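Local coordinates for quinonprotein alcohol dehydrogenase-like protein (Bacteroides thetaiotaomicron VPI-5482, PDB 4R5O) that is of unknown function but joins an immunoglobulin-like beta-sandwich domain to a seven-bladed beta-propeller and binds calcium ions, at residues G321-H324 and S325-T328; N215-I218 and K219-R222. All coordinates share one frame; numbering follows the deposited sequence.

Contact 1 (G321-H324 and S325-T328); sequences GPYH and SSPT
Tyr323 and Ser326 close a type I beta turn, with His324 and Ser325 at its two corners. The turn lies in the propeller loop between strands 309-314 and 332-333. Its backbone bond runs from Ser326 N to Tyr323 O, 3.3 Å long. The N-H angle is only 142°, and the donor sits above the carbonyl plane, 75° out of it. The bond is therefore neither straight nor aimed at a lone pair.

The same carbonyl oxygen also takes a hydrogen bond from the side chain of Ser326. The modelled distance from Ser326 OG to Tyr323 O is 2.4 Å, a doubtful length at this resolution. Ser326 OG lies between its own backbone N and carbonyl carbon (chi1 49°), which turns it back into the bend.

Further polar grips come from other parts of the chain. Lys277 NZ bonds to the carbonyl oxygens of both His324 and Ser326. His324 CB points away from the following residues, and its ND1 bonds to the hydroxyl of Tyr227; the two rings meet at a steep angle.

The remaining contacts are nonpolar or mixed. Ser326 CB packs against Gly321 CA at 3.7 Å. Ser325 OG lies beside Tyr323 CB at 3.5 Å. Pro322 covers one face of the Tyr323 ring, with its CG 3.5 Å above the ring plane, over the centre.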
ATOM      1  N   GLY A 321       1.545 -10.414  17.522  1.00 78.60           N
ATOM      2  CA  GLY A 321       0.437  -9.551  17.924  1.00 80.08           C
ATOM      3  C   GLY A 321      -0.556 -10.430  18.690  1.00 89.11           C
ATOM      4  O   GLY A 321      -0.601 -11.648  18.449  1.00 88.95           O
ATOM      5  N   PRO A 322      -1.367  -9.910  19.647  1.00 88.54           N
ATOM      6  CA  PRO A 322      -2.247 -10.834  20.411  1.00 88.97           C
ATOM      7  C   PRO A 322      -3.567 -11.210  19.688  1.00 92.53           C
ATOM      8  O   PRO A 322      -4.014 -12.359  19.795  1.00 91.59           O
ATOM      9  CB  PRO A 322      -2.561 -10.060  21.693  1.00 91.37           C
ATOM     10  CG  PRO A 322      -2.294  -8.618  21.370  1.00 95.53           C
ATOM     11  CD  PRO A 322      -1.460  -8.514  20.130  1.00 90.37           C
ATOM     12  N   TYR A 323      -4.171 -10.253  18.953  1.00 88.64           N
ATOM     13  CA  TYR A 323      -5.482 -10.367  18.321  1.00 87.81           C
ATOM     14  C   TYR A 323      -5.452 -10.881  16.870  1.00 86.05           C
ATOM     15  O   TYR A 323      -4.408 -10.874  16.221  1.00 84.73           O
ATOM     16  CB  TYR A 323      -6.119  -8.967  18.306  1.00 90.33           C
ATOM     17  CG  TYR A 323      -5.767  -8.097  19.500  1.00 93.99           C
ATOM     18  CD1 TYR A 323      -6.319  -8.342  20.756  1.00 97.10           C
ATOM     19  CD2 TYR A 323      -4.948  -6.978  19.355  1.00 94.87           C
ATOM     20  CE1 TYR A 323      -6.021  -7.525  21.852  1.00 99.61           C
ATOM     21  CE2 TYR A 323      -4.670  -6.134  20.434  1.00 96.50           C
ATOM     22  CZ  TYR A 323      -5.204  -6.416  21.685  1.00104.64           C
ATOM     23  OH  TYR A 323      -4.930  -5.596  22.760  1.00103.01           O
ATOM     24  N   HIS A 324      -6.642 -11.284  16.362  1.00 79.66           N
ATOM     25  CA  HIS A 324      -6.917 -11.716  14.977  1.00 77.00           C
ATOM     26  C   HIS A 324      -6.613 -10.588  13.993  1.00 78.45           C
ATOM     27  O   HIS A 324      -6.316 -10.842  12.818  1.00 77.76           O
ATOM     28  CB  HIS A 324      -8.406 -12.148  14.853  1.00 77.07           C
ATOM     29  CG  HIS A 324      -8.967 -12.117  13.448  1.00 79.44           C
ATOM     30  ND1 HIS A 324      -8.795 -13.175  12.569  1.00 80.83           N
ATOM     31  CD2 HIS A 324      -9.659 -11.139  12.809  1.00 80.24           C
ATOM     32  CE1 HIS A 324      -9.375 -12.804  11.432  1.00 79.35           C
ATOM     33  NE2 HIS A 324      -9.909 -11.588  11.526  1.00 79.35           N
ATOM     34  N   SER A 325      -6.730  -9.334  14.490  1.00 72.88           N
ATOM     35  CA  SER A 325      -6.599  -8.088  13.743  1.00 71.04           C
ATOM     36  C   SER A 325      -5.177  -7.557  13.722  1.00 70.60           C
ATOM     37  O   SER A 325      -4.837  -6.762  12.830  1.00 71.53           O
ATOM     38  CB  SER A 325      -7.512  -7.033  14.361  1.00 76.46           C
ATOM     39  OG  SER A 325      -7.277  -6.899  15.755  1.00 87.57           O
ATOM     40  N   SER A 326      -4.365  -7.965  14.705  1.00 63.26           N
ATOM     41  CA  SER A 326      -2.986  -7.506  14.817  1.00 62.61           C
ATOM     42  C   SER A 326      -2.183  -8.024  13.619  1.00 64.39           C
ATOM     43  O   SER A 326      -2.376  -9.172  13.220  1.00 64.95           O
ATOM     44  CB  SER A 326      -2.375  -7.931  16.146  1.00 67.94           C
ATOM     45  OG  SER A 326      -2.588  -9.309  16.399  1.00 81.11           O
ATOM     46  N   PRO A 327      -1.393  -7.163  12.935  1.00 57.40           N
ATOM     47  CA  PRO A 327      -0.708  -7.626  11.718  1.00 55.02           C
ATOM     48  C   PRO A 327       0.404  -8.630  12.019  1.00 54.89           C
ATOM     49  O   PRO A 327       0.715  -8.920  13.176  1.00 54.01           O
ATOM     50  CB  PRO A 327      -0.137  -6.340  11.093  1.00 57.01           C
ATOM     51  CG  PRO A 327      -0.176  -5.325  12.136  1.00 62.25           C
ATOM     52  CD  PRO A 327      -1.114  -5.739  13.222  1.00 58.33           C
ATOM     53  N   THR A 328       0.923  -9.246  10.941  1.00 49.37           N
ATOM     54  CA  THR A 328       1.999 -10.223  10.998  1.00 46.80           C
ATOM     55  C   THR A 328       3.290  -9.448  11.134  1.00 49.92           C
ATOM     56  O   THR A 328       3.542  -8.519  10.352  1.00 50.53           O
ATOM     57  CB  THR A 328       1.952 -11.128   9.766  1.00 45.78           C
ATOM     58  OG1 THR A 328       0.696 -11.790   9.719  1.00 41.80           O
ATOM     59  CG2 THR A 328       3.078 -12.123   9.718  1.00 47.82           C
TER

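Contact 2 (N215-I218 and K219-R222); sequences NVRI and KNER
Arg217 lays its guanidinium group against the side-chain amide of Asn220, three residues further along strand 215-220. The side chain leaves CB with CG anti to the backbone N (chi1 -165°) and stays extended as far as NE. That straight course runs along its own strand and brings the tip close to Asn220.

CG passes Lys219 O at 4.1 Å, a loose contact. CD comes next and only brushes the amide, 4.2 Å from Asn220 ND2. At NE the stack begins, with Asn220 ND2 3.5 Å away. CZ lies under the same nitrogen, and Asn220 ND2 sits 3.3 Å above the guanidinium plane, over its centre. The two planes are 24° apart, so the groups meet face to face but not quite flat.

At the end of the chain Arg217 NH2 lies 2.8 Å from Asn220 OD1, yet the angle is too poor for a hydrogen bond. This nitrogen also makes a long, weak ion pair with Asp203 OD2. An alanine here would remove the guanidinium, which would probably leave the Asn220 amide without its stacking partner and Asp203 without this weak counter-charge.

Residues three apart in a regular strand point to opposite faces. Here Ile218 and Lys219 put their side chains on one face, and Arg217 and Asn220 share the other. The backbone of Ile218 makes the change, with psi at -54° instead of an extended value. Both Ile218 and Lys219 bond through their backbones to Ile205 of strand 204-209. Two residues set against one neighbour are the mark of a classic beta bulge, here in an antiparallel hairpin of the propeller.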
ATOM      1  N   ASN A 215     -16.107 -12.962  -7.794  1.00 43.38           N
ATOM      2  CA  ASN A 215     -15.519 -13.937  -6.880  1.00 43.23           C
ATOM      3  C   ASN A 215     -16.439 -15.140  -6.765  1.00 46.42           C
ATOM      4  O   ASN A 215     -17.645 -15.029  -6.956  1.00 45.72           O
ATOM      5  CB  ASN A 215     -15.193 -13.355  -5.487  1.00 43.09           C
ATOM      6  CG  ASN A 215     -16.366 -13.102  -4.598  1.00 63.04           C
ATOM      7  OD1 ASN A 215     -16.756 -13.952  -3.771  1.00 59.23           O
ATOM      8  ND2 ASN A 215     -16.927 -11.922  -4.726  1.00 49.87           N
ATOM      9  N   VAL A 216     -15.838 -16.308  -6.525  1.00 43.60           N
ATOM     10  CA  VAL A 216     -16.524 -17.599  -6.377  1.00 42.19           C
ATOM     11  C   VAL A 216     -16.131 -18.119  -5.028  1.00 46.30           C
ATOM     12  O   VAL A 216     -14.940 -18.183  -4.728  1.00 45.50           O
ATOM     13  CB  VAL A 216     -16.214 -18.607  -7.529  1.00 45.20           C
ATOM     14  CG1 VAL A 216     -16.877 -19.957  -7.288  1.00 44.84           C
ATOM     15  CG2 VAL A 216     -16.607 -18.051  -8.900  1.00 44.99           C
ATOM     16  N   ARG A 217     -17.117 -18.462  -4.207  1.00 43.91           N
ATOM     17  CA  ARG A 217     -16.885 -19.016  -2.883  1.00 44.91           C
ATOM     18  C   ARG A 217     -16.708 -20.536  -3.039  1.00 49.75           C
ATOM     19  O   ARG A 217     -17.681 -21.265  -3.197  1.00 52.09           O
ATOM     20  CB  ARG A 217     -18.045 -18.619  -1.956  1.00 47.99           C
ATOM     21  CG  ARG A 217     -17.768 -18.818  -0.503  1.00 55.17           C
ATOM     22  CD  ARG A 217     -18.829 -18.189   0.367  1.00 57.94           C
ATOM     23  NE  ARG A 217     -18.493 -18.404   1.774  1.00 61.07           N
ATOM     24  CZ  ARG A 217     -19.249 -18.021   2.790  1.00 77.08           C
ATOM     25  NH1 ARG A 217     -20.410 -17.417   2.571  1.00 64.02           N
ATOM     26  NH2 ARG A 217     -18.864 -18.258   4.036  1.00 73.76           N
ATOM     27  N   ILE A 218     -15.445 -20.986  -3.062  1.00 44.99           N
ATOM     28  CA  ILE A 218     -15.058 -22.384  -3.283  1.00 44.74           C
ATOM     29  C   ILE A 218     -15.220 -23.201  -2.005  1.00 47.06           C
ATOM     30  O   ILE A 218     -15.880 -24.226  -1.998  1.00 47.81           O
ATOM     31  CB  ILE A 218     -13.602 -22.434  -3.780  1.00 47.95           C
ATOM     32  CG1 ILE A 218     -13.442 -21.730  -5.121  1.00 47.20           C
ATOM     33  CG2 ILE A 218     -13.124 -23.872  -3.859  1.00 51.51           C
ATOM     34  CD1 ILE A 218     -11.943 -21.399  -5.339  1.00 60.18           C
ATOM     35  N   LYS A 219     -14.612 -22.753  -0.937  1.00 42.69           N
ATOM     36  CA  LYS A 219     -14.683 -23.420   0.350  1.00 41.69           C
ATOM     37  C   LYS A 219     -15.346 -22.470   1.331  1.00 45.60           C
ATOM     38  O   LYS A 219     -15.029 -21.276   1.383  1.00 43.21           O
ATOM     39  CB  LYS A 219     -13.272 -23.857   0.802  1.00 43.17           C
ATOM     40  CG  LYS A 219     -13.228 -24.682   2.087  1.00 47.71           C
ATOM     41  CD  LYS A 219     -11.814 -25.136   2.355  1.00 59.06           C
ATOM     42  CE  LYS A 219     -11.688 -26.036   3.555  1.00 74.27           C
ATOM     43  NZ  LYS A 219     -10.275 -26.461   3.779  1.00 84.56           N
ATOM     44  N   ASN A 220     -16.294 -23.001   2.083  1.00 46.50           N
ATOM     45  CA  ASN A 220     -17.043 -22.233   3.065  1.00 47.67           C
ATOM     46  C   ASN A 220     -16.737 -22.836   4.430  1.00 52.72           C
ATOM     47  O   ASN A 220     -17.218 -23.914   4.757  1.00 53.39           O
ATOM     48  CB  ASN A 220     -18.533 -22.247   2.690  1.00 51.30           C
ATOM     49  CG  ASN A 220     -19.439 -21.360   3.480  1.00 91.52           C
ATOM     50  OD1 ASN A 220     -19.162 -20.975   4.624  1.00 95.47           O
ATOM     51  ND2 ASN A 220     -20.567 -21.020   2.869  1.00 84.88           N
ATOM     52  N   GLU A 221     -15.840 -22.179   5.180  1.00 49.23           N
ATOM     53  CA  GLU A 221     -15.395 -22.606   6.503  1.00 48.83           C
ATOM     54  C   GLU A 221     -15.236 -21.385   7.364  1.00 53.94           C
ATOM     55  O   GLU A 221     -14.387 -20.554   7.087  1.00 53.19           O
ATOM     56  CB  GLU A 221     -14.092 -23.424   6.420  1.00 49.76           C
ATOM     57  CG  GLU A 221     -13.612 -23.990   7.749  1.00 54.29           C
ATOM     58  CD  GLU A 221     -12.377 -24.869   7.680  1.00 68.63           C
ATOM     59  OE1 GLU A 221     -12.281 -25.707   6.756  1.00 53.98           O
ATOM     60  OE2 GLU A 221     -11.545 -24.784   8.611  1.00 68.26           O
ATOM     61  N   ARG A 222     -16.084 -21.264   8.394  1.00 53.79           N
ATOM     62  CA  ARG A 222     -16.126 -20.149   9.333  1.00 54.21           C
ATOM     63  C   ARG A 222     -14.741 -19.890   9.919  1.00 56.51           C
ATOM     64  O   ARG A 222     -14.080 -20.823  10.392  1.00 56.44           O
ATOM     65  CB  ARG A 222     -17.140 -20.444  10.464  1.00 57.43           C
ATOM     66  CG  ARG A 222     -17.510 -19.211  11.294  1.00 74.30           C
ATOM     67  CD  ARG A 222     -18.532 -19.490  12.384  1.00 88.88           C
ATOM     68  NE  ARG A 222     -17.987 -20.309  13.470  1.00105.58           N
ATOM     69  CZ  ARG A 222     -17.472 -19.820  14.598  1.00125.23           C
ATOM     70  NH1 ARG A 222     -17.445 -18.509  14.814  1.00108.99           N
ATOM     71  NH2 ARG A 222     -16.992 -20.641  15.524  1.00116.54           N
TER

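How the contacts relate
Contact 2 comes first along the chain and contact 1 follows about a hundred residues later. Both belong to the beta-propeller, but to different parts of it. Contact 2 sits on strand 215-220, an outermost strand of the four-stranded sheet 189-220. Contact 1 lies in the loop that leaves the four-stranded sheet 281-314. Their centres are 23 Å apart and their nearest atoms about 9 Å apart, so they do not touch. Even so, the loop of contact 1 meets Ser188, just before that first sheet, and Tyr227 and Asn228, just beyond it. Contact 2 is thus a bulge in an edge strand, while contact 1 is a turn in a loop that meets residues distant in sequence.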